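Local structure of lectin (Cicer arietinum, 3V6N) at residues Y19-D24 with Y62-S67; F76-N81 with N118-A123. The protein agglutinates red blood cells, as a chickpea albumin with a four-bladed hemopexin-type beta-propeller that binds calcium and sodium ions. All coordinates share one frame; numbering follows the deposited sequence.

Interaction 1: residues Y19-D24 with Y62-S67. With CA (calcium ion), chain D; NA (sodium ion), chain G.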
ATOM      1  N   TYR A  19      -7.346 -21.803  -0.581  1.00 12.81           N
ATOM      2  CA  TYR A  19      -6.673 -20.913   0.364  1.00 12.51           C
ATOM      3  C   TYR A  19      -7.711 -19.986   0.998  1.00 12.85           C
ATOM      4  O   TYR A  19      -8.510 -19.355   0.301  1.00 12.52           O
ATOM      5  CB  TYR A  19      -5.594 -20.077  -0.364  1.00 12.54           C
ATOM      6  CG  TYR A  19      -4.473 -20.909  -0.959  1.00 12.73           C
ATOM      7  CD1 TYR A  19      -3.304 -21.153  -0.240  1.00 13.10           C
ATOM      8  CD2 TYR A  19      -4.601 -21.487  -2.222  1.00 12.77           C
ATOM      9  CE1 TYR A  19      -2.273 -21.940  -0.772  1.00 13.24           C
ATOM     10  CE2 TYR A  19      -3.577 -22.260  -2.774  1.00 12.94           C
ATOM     11  CZ  TYR A  19      -2.425 -22.503  -2.035  1.00 13.05           C
ATOM     12  OH  TYR A  19      -1.423 -23.278  -2.578  1.00 13.10           O
ATOM     13  N   LEU A  20      -7.673 -19.918   2.322  1.00 13.09           N
ATOM     14  CA  LEU A  20      -8.585 -19.143   3.118  1.00 13.37           C
ATOM     15  C   LEU A  20      -7.769 -18.177   3.951  1.00 13.59           C
ATOM     16  O   LEU A  20      -6.823 -18.584   4.609  1.00 13.90           O
ATOM     17  CB  LEU A  20      -9.385 -20.078   4.035  1.00 13.71           C
ATOM     18  CG  LEU A  20     -10.203 -21.146   3.321  1.00 14.22           C
ATOM     19  CD1 LEU A  20     -10.653 -22.207   4.308  1.00 14.99           C
ATOM     20  CD2 LEU A  20     -11.386 -20.476   2.667  1.00 14.01           C
ATOM     21  N   PHE A  21      -8.146 -16.903   3.914  1.00 13.69           N
ATOM     22  CA  PHE A  21      -7.407 -15.840   4.585  1.00 13.94           C
ATOM     23  C   PHE A  21      -8.223 -15.303   5.738  1.00 14.48           C
ATOM     24  O   PHE A  21      -9.413 -15.029   5.599  1.00 14.53           O
ATOM     25  CB  PHE A  21      -7.022 -14.747   3.580  1.00 13.63           C
ATOM     26  CG  PHE A  21      -6.158 -15.269   2.470  1.00 13.60           C
ATOM     27  CD1 PHE A  21      -4.776 -15.298   2.615  1.00 13.86           C
ATOM     28  CD2 PHE A  21      -6.728 -15.827   1.333  1.00 13.38           C
ATOM     29  CE1 PHE A  21      -3.967 -15.839   1.629  1.00 14.00           C
ATOM     30  CE2 PHE A  21      -5.929 -16.359   0.337  1.00 13.69           C
ATOM     31  CZ  PHE A  21      -4.544 -16.360   0.483  1.00 13.89           C
ATOM     32  N   ILE A  22      -7.580 -15.204   6.886  1.00 15.38           N
ATOM     33  CA  ILE A  22      -8.225 -14.767   8.109  1.00 16.55           C
ATOM     34  C   ILE A  22      -7.258 -13.794   8.759  1.00 16.91           C
ATOM     35  O   ILE A  22      -6.102 -14.147   9.006  1.00 16.62           O
ATOM     36  CB  ILE A  22      -8.479 -15.954   9.063  1.00 17.33           C
ATOM     37  CG1 ILE A  22      -9.313 -17.040   8.363  1.00 17.87           C
ATOM     38  CG2 ILE A  22      -9.141 -15.468  10.350  1.00 17.56           C
ATOM     39  CD1 ILE A  22      -8.894 -18.444   8.739  1.00 19.21           C
ATOM     40  N   ASN A  23      -7.735 -12.576   9.020  1.00 17.36           N
ATOM     41  CA  ASN A  23      -6.903 -11.478   9.507  1.00 17.72           C
ATOM     42  C   ASN A  23      -5.640 -11.345   8.636  1.00 17.31           C
ATOM     43  O   ASN A  23      -5.741 -11.175   7.419  1.00 16.86           O
ATOM     44  CB  ASN A  23      -6.564 -11.668  11.002  1.00 18.91           C
ATOM     45  CG  ASN A  23      -7.807 -11.761  11.889  1.00 20.09           C
ATOM     46  OD1 ASN A  23      -8.846 -11.179  11.589  1.00 21.42           O
ATOM     47  ND2 ASN A  23      -7.694 -12.478  12.989  1.00 20.17           N
ATOM     48  N   ASP A  24      -4.463 -11.465   9.249  1.00 17.13           N
ATOM     49  CA  ASP A  24      -3.203 -11.419   8.526  1.00 17.17           C
ATOM     50  C   ASP A  24      -2.600 -12.825   8.327  1.00 16.84           C
ATOM     51  O   ASP A  24      -1.405 -12.976   8.070  1.00 16.70           O
ATOM     52  CB  ASP A  24      -2.217 -10.462   9.218  1.00 17.96           C
ATOM     53  CG  ASP A  24      -1.925 -10.848  10.672  1.00 18.50           C
ATOM     54  OD1 ASP A  24      -2.668 -11.649  11.274  1.00 18.65           O
ATOM     55  OD2 ASP A  24      -0.934 -10.342  11.217  1.00 19.26           O
ATOM     56  N   TYR A  62      -0.855  -6.546   6.535  1.00 15.56           N
ATOM     57  CA  TYR A  62      -2.281  -6.499   6.935  1.00 15.75           C
ATOM     58  C   TYR A  62      -3.143  -7.655   6.439  1.00 15.72           C
ATOM     59  O   TYR A  62      -4.312  -7.766   6.838  1.00 16.46           O
ATOM     60  CB  TYR A  62      -2.925  -5.157   6.563  1.00 15.86           C
ATOM     61  CG  TYR A  62      -2.253  -3.993   7.254  1.00 16.33           C
ATOM     62  CD1 TYR A  62      -2.451  -3.773   8.614  1.00 16.90           C
ATOM     63  CD2 TYR A  62      -1.405  -3.130   6.557  1.00 16.20           C
ATOM     64  CE1 TYR A  62      -1.818  -2.738   9.273  1.00 17.32           C
ATOM     65  CE2 TYR A  62      -0.786  -2.061   7.197  1.00 16.78           C
ATOM     66  CZ  TYR A  62      -0.984  -1.878   8.561  1.00 17.31           C
ATOM     67  OH  TYR A  62      -0.368  -0.837   9.227  1.00 17.73           O
ATOM     68  N   GLY A  63      -2.575  -8.510   5.588  1.00 14.67           N
ATOM     69  CA  GLY A  63      -3.313  -9.634   5.020  1.00 14.18           C
ATOM     70  C   GLY A  63      -4.108  -9.303   3.767  1.00 13.78           C
ATOM     71  O   GLY A  63      -3.910  -8.256   3.123  1.00 13.62           O
ATOM     72  N   ILE A  64      -5.031 -10.196   3.433  1.00 13.30           N
ATOM     73  CA  ILE A  64      -5.754 -10.148   2.163  1.00 12.90           C
ATOM     74  C   ILE A  64      -7.257 -10.132   2.429  1.00 12.89           C
ATOM     75  O   ILE A  64      -7.764 -10.985   3.186  1.00 12.66           O
ATOM     76  CB  ILE A  64      -5.330 -11.345   1.281  1.00 12.70           C
ATOM     77  CG1 ILE A  64      -3.864 -11.144   0.843  1.00 12.76           C
ATOM     78  CG2 ILE A  64      -6.260 -11.525   0.081  1.00 12.67           C
ATOM     79  CD1 ILE A  64      -3.145 -12.392   0.365  1.00 13.07           C
ATOM     80  N   ASP A  65      -7.965  -9.178   1.813  1.00 12.39           N
ATOM     81  CA  ASP A  65      -9.399  -9.000   2.102  1.00 12.52           C
ATOM     82  C   ASP A  65     -10.361  -9.364   0.946  1.00 12.29           C
ATOM     83  O   ASP A  65     -11.595  -9.341   1.111  1.00 11.94           O
ATOM     84  CB  ASP A  65      -9.689  -7.604   2.703  1.00 12.81           C
ATOM     85  CG  ASP A  65      -9.478  -6.473   1.706  1.00 13.31           C
ATOM     86  OD1 ASP A  65      -9.370  -6.759   0.488  1.00 13.08           O
ATOM     87  OD2 ASP A  65      -9.423  -5.291   2.139  1.00 13.61           O
ATOM     88  N   CYS A  66      -9.785  -9.706  -0.210  1.00 12.03           N
ATOM     89  CA  CYS A  66     -10.524 -10.245  -1.338  1.00 12.10           C
ATOM     90  C   CYS A  66      -9.542 -10.956  -2.263  1.00 12.18           C
ATOM     91  O   CYS A  66      -8.379 -10.545  -2.375  1.00 12.02           O
ATOM     92  CB  CYS A  66     -11.244  -9.125  -2.114  1.00 12.30           C
ATOM     93  SG  CYS A  66     -12.258  -9.665  -3.527  1.00 13.05           S
ATOM     94  N   SER A  67      -9.998 -12.003  -2.942  1.00 12.34           N
ATOM     95  CA  SER A  67      -9.189 -12.585  -4.035  1.00 12.70           C
ATOM     96  C   SER A  67      -9.933 -13.539  -4.923  1.00 12.67           C
ATOM     97  O   SER A  67     -11.058 -13.979  -4.594  1.00 12.66           O
ATOM     98  CB  SER A  67      -7.909 -13.235  -3.529  1.00 13.35           C
ATOM     99  OG  SER A  67      -8.175 -14.168  -2.537  1.00 15.03           O
TER
HETATM  100 CA    CA D 229     -13.576  -9.706   2.359  1.00 10.59          CA
HETATM  101 NA    NA G 232     -12.556 -15.263  -3.590  1.00 11.98          NA
HETATM  102  O   HOH W   1      -4.849 -12.714   5.358  1.00 10.63           O
HETATM  103  O   HOH W   2      -7.899 -10.572   5.905  1.00 18.34           O
HETATM  104  O   HOH W   3     -15.242  -8.557   3.584  1.00 18.04           O
HETATM  105  O   HOH W   4     -13.038  -7.259   2.003  1.00 15.84           O
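The backbones of Asp-24 and Gly-63 come within 3.9 Å at their CA atoms, then splay apart to 6.4 Å between the CA atoms of Phe-21 and Ile-64. This places the end of strand 17-22 and its hairpin turn against the loop that leads into strand 66-69, the innermost strand of the next blade in the four-bladed beta-propeller of the hemopexin fold. Gly-63, the first residue beyond helix 58-62, has a positive phi of 86°, and with no side chain it lets the Asn-23/Asp-24 turn settle directly on its CA. Further in, the contact is apolar. Ile-64 lies over one face of the Phe-21 ring, with CB above CG. Its CG1 branch runs on nearly extended (chi2 161°) and carries CD1 across toward the rim, 3.8 Å from Phe-21 CE1. CD1 makes an off-centre CH-pi contact, 4.2 Å from the ring centroid and 29° off the normal. Phe-10 and Ala-8 of strand 6-11 add to this core. Polar atoms are joined through water: Asn-23 O accepts from two water molecules, one of which accepts a hydrogen bond from Ile-64 N while the other donates to Ile-64 O at 2.8 Å. Both polar atoms of the Ile-64 backbone are therefore tied to a single carbonyl of the neighbouring turn. At the outer end the Tyr-62 hydroxyl bonds to Asp-106 of the second subunit. At the inner end the chain reaches the propeller axis, where Asp-65 O binds the calcium ion at 2.4 Å and Ser-67 O the sodium ion at 2.2 Å.

Interaction 2: residues F76-N81 with N118-A123. With CA (calcium ion), chain D; NA (sodium ion), chain G.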
ATOM      1  N   PHE A  76      -5.577 -12.873  -8.327  1.00 12.83           N
ATOM      2  CA  PHE A  76      -5.626 -11.474  -7.918  1.00 12.56           C
ATOM      3  C   PHE A  76      -5.886 -11.469  -6.424  1.00 11.88           C
ATOM      4  O   PHE A  76      -6.738 -12.214  -5.924  1.00 11.46           O
ATOM      5  CB  PHE A  76      -6.720 -10.673  -8.651  1.00 12.93           C
ATOM      6  CG  PHE A  76      -6.280 -10.102  -9.987  1.00 13.53           C
ATOM      7  CD1 PHE A  76      -5.537  -8.927 -10.055  1.00 13.79           C
ATOM      8  CD2 PHE A  76      -6.614 -10.747 -11.177  1.00 13.88           C
ATOM      9  CE1 PHE A  76      -5.117  -8.416 -11.278  1.00 14.26           C
ATOM     10  CE2 PHE A  76      -6.198 -10.253 -12.405  1.00 14.14           C
ATOM     11  CZ  PHE A  76      -5.447  -9.081 -12.460  1.00 14.68           C
ATOM     12  N   ILE A  77      -5.129 -10.658  -5.706  1.00 11.27           N
ATOM     13  CA  ILE A  77      -5.345 -10.497  -4.266  1.00 11.06           C
ATOM     14  C   ILE A  77      -5.596  -9.005  -4.023  1.00 11.03           C
ATOM     15  O   ILE A  77      -5.154  -8.169  -4.809  1.00 11.56           O
ATOM     16  CB  ILE A  77      -4.155 -11.062  -3.433  1.00 10.90           C
ATOM     17  CG1 ILE A  77      -2.856 -10.327  -3.802  1.00 10.94           C
ATOM     18  CG2 ILE A  77      -4.032 -12.584  -3.633  1.00 10.40           C
ATOM     19  CD1 ILE A  77      -1.715 -10.555  -2.830  1.00 10.98           C
ATOM     20  N   PHE A  78      -6.334  -8.671  -2.974  1.00 10.94           N
ATOM     21  CA  PHE A  78      -6.648  -7.276  -2.673  1.00 11.26           C
ATOM     22  C   PHE A  78      -6.397  -6.961  -1.210  1.00 11.58           C
ATOM     23  O   PHE A  78      -6.467  -7.845  -0.368  1.00 11.12           O
ATOM     24  CB  PHE A  78      -8.120  -6.964  -2.964  1.00 11.27           C
ATOM     25  CG  PHE A  78      -8.515  -7.134  -4.404  1.00 11.34           C
ATOM     26  CD1 PHE A  78      -8.740  -6.030  -5.202  1.00 11.64           C
ATOM     27  CD2 PHE A  78      -8.656  -8.403  -4.962  1.00 11.38           C
ATOM     28  CE1 PHE A  78      -9.118  -6.187  -6.527  1.00 11.93           C
ATOM     29  CE2 PHE A  78      -9.035  -8.571  -6.283  1.00 11.45           C
ATOM     30  CZ  PHE A  78      -9.268  -7.460  -7.065  1.00 11.61           C
ATOM     31  N   TYR A  79      -6.100  -5.692  -0.932  1.00 12.14           N
ATOM     32  CA  TYR A  79      -6.192  -5.142   0.413  1.00 12.98           C
ATOM     33  C   TYR A  79      -6.650  -3.682   0.320  1.00 13.57           C
ATOM     34  O   TYR A  79      -5.972  -2.839  -0.309  1.00 13.13           O
ATOM     35  CB  TYR A  79      -4.874  -5.242   1.188  1.00 13.20           C
ATOM     36  CG  TYR A  79      -5.000  -4.546   2.536  1.00 13.99           C
ATOM     37  CD1 TYR A  79      -5.752  -5.123   3.559  1.00 14.11           C
ATOM     38  CD2 TYR A  79      -4.414  -3.298   2.767  1.00 14.35           C
ATOM     39  CE1 TYR A  79      -5.903  -4.496   4.776  1.00 14.80           C
ATOM     40  CE2 TYR A  79      -4.553  -2.662   3.996  1.00 15.11           C
ATOM     41  CZ  TYR A  79      -5.294  -3.269   4.996  1.00 15.45           C
ATOM     42  OH  TYR A  79      -5.462  -2.655   6.223  1.00 16.52           O
ATOM     43  N   GLU A  80      -7.802  -3.395   0.923  1.00 14.03           N
ATOM     44  CA  GLU A  80      -8.454  -2.096   0.769  1.00 15.37           C
ATOM     45  C   GLU A  80      -8.451  -1.663  -0.703  1.00 16.20           C
ATOM     46  O   GLU A  80      -8.886  -2.425  -1.578  1.00 16.80           O
ATOM     47  CB  GLU A  80      -7.801  -1.047   1.683  1.00 15.85           C
ATOM     48  CG  GLU A  80      -8.082  -1.267   3.170  1.00 16.68           C
ATOM     49  CD  GLU A  80      -7.380  -0.261   4.085  1.00 17.29           C
ATOM     50  OE1 GLU A  80      -6.695   0.654   3.589  1.00 17.79           O
ATOM     51  OE2 GLU A  80      -7.522  -0.382   5.320  1.00 18.15           O
ATOM     52  N   ASN A  81      -7.919  -0.481  -1.002  1.00 17.14           N
ATOM     53  CA  ASN A  81      -7.942  -0.007  -2.392  1.00 18.28           C
ATOM     54  C   ASN A  81      -6.803  -0.485  -3.325  1.00 17.42           C
ATOM     55  O   ASN A  81      -6.706  -0.037  -4.457  1.00 17.36           O
ATOM     56  CB  ASN A  81      -8.216   1.511  -2.463  1.00 20.34           C
ATOM     57  CG  ASN A  81      -6.972   2.362  -2.331  1.00 22.38           C
ATOM     58  OD1 ASN A  81      -7.056   3.591  -2.190  1.00 25.84           O
ATOM     59  ND2 ASN A  81      -5.821   1.744  -2.439  1.00 23.77           N
ATOM     60  N   ASN A 118     -12.779   1.731  -3.738  1.00 22.87           N
ATOM     61  CA  ASN A 118     -12.152   1.803  -2.416  1.00 23.99           C
ATOM     62  C   ASN A 118     -11.890   0.439  -1.772  1.00 21.42           C
ATOM     63  O   ASN A 118     -11.270   0.352  -0.716  1.00 20.93           O
ATOM     64  CB  ASN A 118     -12.969   2.710  -1.478  1.00 27.87           C
ATOM     65  CG  ASN A 118     -13.043   4.147  -1.973  1.00 31.82           C
ATOM     66  OD1 ASN A 118     -14.088   4.790  -1.880  1.00 35.56           O
ATOM     67  ND2 ASN A 118     -11.936   4.649  -2.534  1.00 33.67           N
ATOM     68  N   GLY A 119     -12.333  -0.625  -2.432  1.00 19.29           N
ATOM     69  CA  GLY A 119     -12.202  -1.965  -1.883  1.00 17.71           C
ATOM     70  C   GLY A 119     -13.274  -2.891  -2.424  1.00 17.03           C
ATOM     71  O   GLY A 119     -14.360  -2.455  -2.852  1.00 15.72           O
ATOM     72  N   ILE A 120     -12.945  -4.179  -2.441  1.00 16.13           N
ATOM     73  CA  ILE A 120     -13.907  -5.209  -2.837  1.00 15.80           C
ATOM     74  C   ILE A 120     -14.094  -6.156  -1.657  1.00 15.41           C
ATOM     75  O   ILE A 120     -13.114  -6.480  -0.970  1.00 15.44           O
ATOM     76  CB  ILE A 120     -13.428  -5.925  -4.121  1.00 16.05           C
ATOM     77  CG1 ILE A 120     -13.051  -4.847  -5.157  1.00 16.67           C
ATOM     78  CG2 ILE A 120     -14.491  -6.902  -4.630  1.00 15.50           C
ATOM     79  CD1 ILE A 120     -12.584  -5.345  -6.510  1.00 17.45           C
ATOM     80  N   ASP A 121     -15.344  -6.558  -1.394  1.00 14.49           N
ATOM     81  CA  ASP A 121     -15.656  -7.482  -0.300  1.00 14.08           C
ATOM     82  C   ASP A 121     -15.253  -8.938  -0.587  1.00 13.17           C
ATOM     83  O   ASP A 121     -14.688  -9.605   0.268  1.00 12.30           O
ATOM     84  CB  ASP A 121     -17.163  -7.476   0.013  1.00 14.64           C
ATOM     85  CG  ASP A 121     -17.642  -6.185   0.675  1.00 15.51           C
ATOM     86  OD1 ASP A 121     -16.831  -5.438   1.258  1.00 16.45           O
ATOM     87  OD2 ASP A 121     -18.857  -5.927   0.625  1.00 15.74           O
ATOM     88  N   ALA A 122     -15.607  -9.420  -1.781  1.00 12.83           N
ATOM     89  CA  ALA A 122     -15.573 -10.842  -2.111  1.00 12.74           C
ATOM     90  C   ALA A 122     -15.578 -11.010  -3.625  1.00 12.83           C
ATOM     91  O   ALA A 122     -16.030 -10.123  -4.357  1.00 12.97           O
ATOM     92  CB  ALA A 122     -16.769 -11.581  -1.491  1.00 12.80           C
ATOM     93  N   ALA A 123     -15.060 -12.147  -4.096  1.00 12.41           N
ATOM     94  CA  ALA A 123     -14.988 -12.410  -5.522  1.00 12.25           C
ATOM     95  C   ALA A 123     -14.900 -13.896  -5.764  1.00 12.31           C
ATOM     96  O   ALA A 123     -14.333 -14.629  -4.946  1.00 11.94           O
ATOM     97  CB  ALA A 123     -13.785 -11.711  -6.127  1.00 11.95           C
TER
HETATM   98 CA    CA D 229     -13.576  -9.706   2.359  1.00 10.59          CA
HETATM   99 NA    NA G 232     -12.556 -15.263  -3.590  1.00 11.98          NA
HETATM  100  O   HOH W   5     -10.419  -4.773  -1.292  1.00 14.61           O
HETATM  101  O   HOH W   4     -13.038  -7.259   2.003  1.00 15.84           O
HETATM  102  O   HOH W   3     -15.242  -8.557   3.584  1.00 18.04           O
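Glu-80 and Asn-81, the hairpin turn between strands 74-79 and 82-87, abut Asn-118 and Gly-119 just ahead of strand 122-125, with the CA atoms of Glu-80 and Gly-119 4.6 Å apart. The contact is a blade-to-blade seam of the hemopexin beta-propeller: a hairpin of one blade meets the chain entering the inner strand of the next. Apolar contact is concentrated in one pair. Ile-120 sends its CG1 branch out fully extended (chi2 -179°), so that the terminal CD1 comes nearest the Phe-78 ring, 3.6 Å from CE1 and approaching it obliquely. Ile-104 of helix 104-107 touches both side chains, and Cys-66 packs on Ile-120, giving this pair a buried setting. Close contacts along the turn are weak. Gly-119 CA points a hydrogen at Glu-80 O, a CA-H...O contact of 3.4 Å with 143° at the hydrogen, and the side-chain CB of Asn-81 lies 3.7 Å from the carbonyl Asn-118 O. Stronger polar links pass through water. One molecule can donate to Glu-80 O at 2.8 Å and accepts from Ile-120 N, also at 2.8 Å, bridging the turn to the incoming strand. The Glu-80 carboxylate is directed elsewhere, to a salt bridge with Lys-103 of the second subunit. Metal coordination marks the axial end of segment 118-123. Asp-121 and Ala-122 form a classic beta bulge against strand 131-136; the loop presents Asp-121 O to the calcium ion and, two residues on, the strand presents Ala-123 O to the sodium ion. A calcium-bound water donates to the backbone Ile-120 O at 3.1 Å.

Interactions 1 and 2 are successive blade-to-blade seams with centres about 10 Å apart, and they share one sheet: segment 62-67 runs into strand 66-69 and segment 76-81 ends strand 74-79, its antiparallel neighbour. Cys-66 O and Phe-78 N are 2.8 Å apart, a probable backbone hydrogen bond of that pair. A second probable bond, Asp-65 OD2 to Glu-80 N at 2.8 Å, connects the calcium-site residue of interaction 1 to the hairpin turn used in interaction 2. Both seams end at the same axial ions: Asp-65 O and Asp-121 O join Asn-7 and Asp-174 around calcium, and Ser-67 O and Ala-123 O join Ala-9 and Ala-176 around sodium.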